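PDB 3UPV: heat shock protein STI1 from Saccharomyces cerevisiae, which acts as an adaptor co-chaperone that binds both Hsp70 and Hsp90, this chain being its TPR2B domain, which recognises the C-terminal part of Hsp70. Local coordinates for residues Thr94-Arg99 against Gln116-Ala121. Numbering follows the deposited sequence.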
loop_
_atom_site.group_PDB
_atom_site.type_symbol
_atom_site.label_atom_id
_atom_site.label_comp_id
_atom_site.label_asym_id
_atom_site.label_seq_id
_atom_site.Cartn_x
_atom_site.Cartn_y
_atom_site.Cartn_z
ATOM N N THR A 94 5.796 -2.713 -11.733
ATOM C CA THR A 94 5.095 -1.883 -10.817
ATOM C C THR A 94 6.064 -0.802 -10.286
ATOM O O THR A 94 5.657 0.356 -10.074
ATOM C CB THR A 94 4.585 -2.708 -9.649
ATOM O OG1 THR A 94 3.727 -3.742 -10.148
ATOM C CG2 THR A 94 3.791 -1.821 -8.640
ATOM N N LEU A 95 7.326 -1.188 -10.032
ATOM C CA LEU A 95 8.298 -0.239 -9.539
ATOM C C LEU A 95 8.649 0.829 -10.566
ATOM O O LEU A 95 8.958 1.985 -10.177
ATOM C CB LEU A 95 9.564 -0.885 -9.046
ATOM C CG LEU A 95 9.274 -1.677 -7.788
ATOM C CD1 LEU A 95 10.300 -2.828 -7.494
ATOM C CD2 LEU A 95 9.098 -0.702 -6.618
ATOM N N ASP A 96 8.677 0.440 -11.843
ATOM C CA ASP A 96 8.859 1.438 -12.948
ATOM C C ASP A 96 7.794 2.526 -12.909
ATOM O O ASP A 96 8.088 3.739 -13.016
ATOM C CB ASP A 96 8.800 0.730 -14.293
ATOM C CG ASP A 96 10.113 0.137 -14.684
ATOM O OD1 ASP A 96 11.152 0.471 -14.055
ATOM O OD2 ASP A 96 10.088 -0.676 -15.638
ATOM N N ALA A 97 6.571 2.112 -12.645
ATOM C CA ALA A 97 5.428 3.029 -12.593
ATOM C C ALA A 97 5.464 3.880 -11.347
ATOM O O ALA A 97 5.198 5.104 -11.427
ATOM C CB ALA A 97 4.134 2.248 -12.656
ATOM N N ALA A 98 5.933 3.273 -10.238
ATOM C CA ALA A 98 6.048 3.935 -8.972
ATOM C C ALA A 98 7.139 4.968 -9.101
ATOM O O ALA A 98 6.990 6.065 -8.586
ATOM C CB ALA A 98 6.412 2.935 -7.842
ATOM N N ARG A 99 8.241 4.658 -9.804
ATOM C CA ARG A 99 9.342 5.642 -9.869
ATOM C C ARG A 99 8.916 6.899 -10.617
ATOM O O ARG A 99 9.262 8.028 -10.247
ATOM C CB ARG A 99 10.566 5.019 -10.559
ATOM C CG ARG A 99 11.838 5.928 -10.526
ATOM C CD ARG A 99 12.978 5.334 -11.374
ATOM N NE ARG A 99 13.082 3.867 -11.175
ATOM C CZ ARG A 99 12.622 2.958 -12.054
ATOM N NH1 ARG A 99 12.733 1.657 -11.810
ATOM N NH2 ARG A 99 12.054 3.362 -13.195
ATOM N N GLN A 116 15.727 0.414 -4.027
ATOM C CA GLN A 116 16.169 -0.789 -3.333
ATOM C C GLN A 116 15.203 -1.973 -3.525
ATOM O O GLN A 116 15.651 -3.131 -3.555
ATOM C CB GLN A 116 16.523 -0.543 -1.866
ATOM C CG GLN A 116 15.358 -0.110 -0.965
ATOM C CD GLN A 116 14.681 -1.257 -0.281
ATOM O OE1 GLN A 116 15.269 -2.288 -0.051
ATOM N NE2 GLN A 116 13.414 -1.071 0.074
ATOM N N LEU A 117 13.913 -1.656 -3.681
ATOM C CA LEU A 117 12.930 -2.693 -4.063
ATOM C C LEU A 117 13.260 -3.209 -5.434
ATOM O O LEU A 117 13.236 -4.425 -5.641
ATOM C CB LEU A 117 11.474 -2.182 -4.012
ATOM C CG LEU A 117 11.058 -1.857 -2.585
ATOM C CD1 LEU A 117 9.736 -1.158 -2.581
ATOM C CD2 LEU A 117 11.112 -3.077 -1.572
ATOM N N TYR A 118 13.622 -2.311 -6.347
ATOM C CA TYR A 118 13.933 -2.706 -7.701
ATOM C C TYR A 118 15.133 -3.652 -7.737
ATOM O O TYR A 118 15.094 -4.690 -8.467
ATOM C CB TYR A 118 14.290 -1.505 -8.560
ATOM C CG TYR A 118 14.244 -1.876 -10.041
ATOM C CD1 TYR A 118 13.077 -1.719 -10.774
ATOM C CD2 TYR A 118 15.390 -2.423 -10.683
ATOM C CE1 TYR A 118 13.036 -2.055 -12.119
ATOM C CE2 TYR A 118 15.376 -2.710 -11.991
ATOM C CZ TYR A 118 14.179 -2.546 -12.712
ATOM O OH TYR A 118 14.114 -2.896 -14.036
ATOM N N TYR A 119 16.152 -3.290 -6.971
ATOM C CA TYR A 119 17.391 -4.067 -6.910
ATOM C C TYR A 119 17.069 -5.467 -6.364
ATOM O O TYR A 119 17.594 -6.453 -6.859
ATOM C CB TYR A 119 18.428 -3.415 -6.006
ATOM C CG TYR A 119 19.703 -4.206 -6.069
ATOM C CD1 TYR A 119 20.420 -4.296 -7.289
ATOM C CD2 TYR A 119 20.166 -4.932 -4.964
ATOM C CE1 TYR A 119 21.602 -5.089 -7.388
ATOM C CE2 TYR A 119 21.327 -5.721 -5.049
ATOM C CZ TYR A 119 22.030 -5.791 -6.252
ATOM O OH TYR A 119 23.162 -6.553 -6.344
ATOM N N LYS A 120 16.207 -5.526 -5.363
ATOM C CA LYS A 120 15.900 -6.742 -4.623
ATOM C C LYS A 120 15.078 -7.633 -5.591
ATOM O O LYS A 120 15.408 -8.814 -5.834
ATOM C CB LYS A 120 15.166 -6.371 -3.307
ATOM C CG LYS A 120 14.544 -7.537 -2.491
ATOM C CD LYS A 120 13.958 -7.097 -1.106
ATOM C CE LYS A 120 12.650 -6.208 -1.110
ATOM N NZ LYS A 120 11.484 -6.527 -0.074
ATOM N N ALA A 121 14.094 -7.041 -6.258
ATOM C CA ALA A 121 13.304 -7.804 -7.256
ATOM C C ALA A 121 14.152 -8.354 -8.403
ATOM O O ALA A 121 13.983 -9.533 -8.837
ATOM C CB ALA A 121 12.116 -6.981 -7.796
#
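An antiparallel helix-helix contact, apolar at its centre and charged along one border, joins L95, D96 and R99 on helix 88-106 to L117 and Y118 on helix 111-124. The axes of the two short segments come within 10.2 Å, at 165° between their N-to-C directions. L95 contributes the largest share of the contact: its CD1 lies 3.6 Å from the backbone N of Y118, while its CD2 packs 3.8 Å from CB of L117, the two side chains crossing nearly at right angles. Segment 94-99 lies within TPR 9, and helix 111-124, the last of the chain, packs on it, consistent with a TPR C-terminal capping helix; L117 also touches I76 and T80 of helix 72-84. Beside this apolar centre, L95 CB meets the Y118 ring at its edge, 4.0 Å from Y118 CD1. R99, its chain bent at chi3 (-42°), brings NH1 to 3.5 Å from Y118 CD1, guanidinium and ring planes 70° apart. NH1 and NH2 both donate to OD1 of D96, the NH1 bond measuring 3.0 Å. A methionine in place of R99 would probably leave the D96 carboxylate without this charge partner and freer to turn beside Y118 CE1, 3.7 Å from D96 OD1.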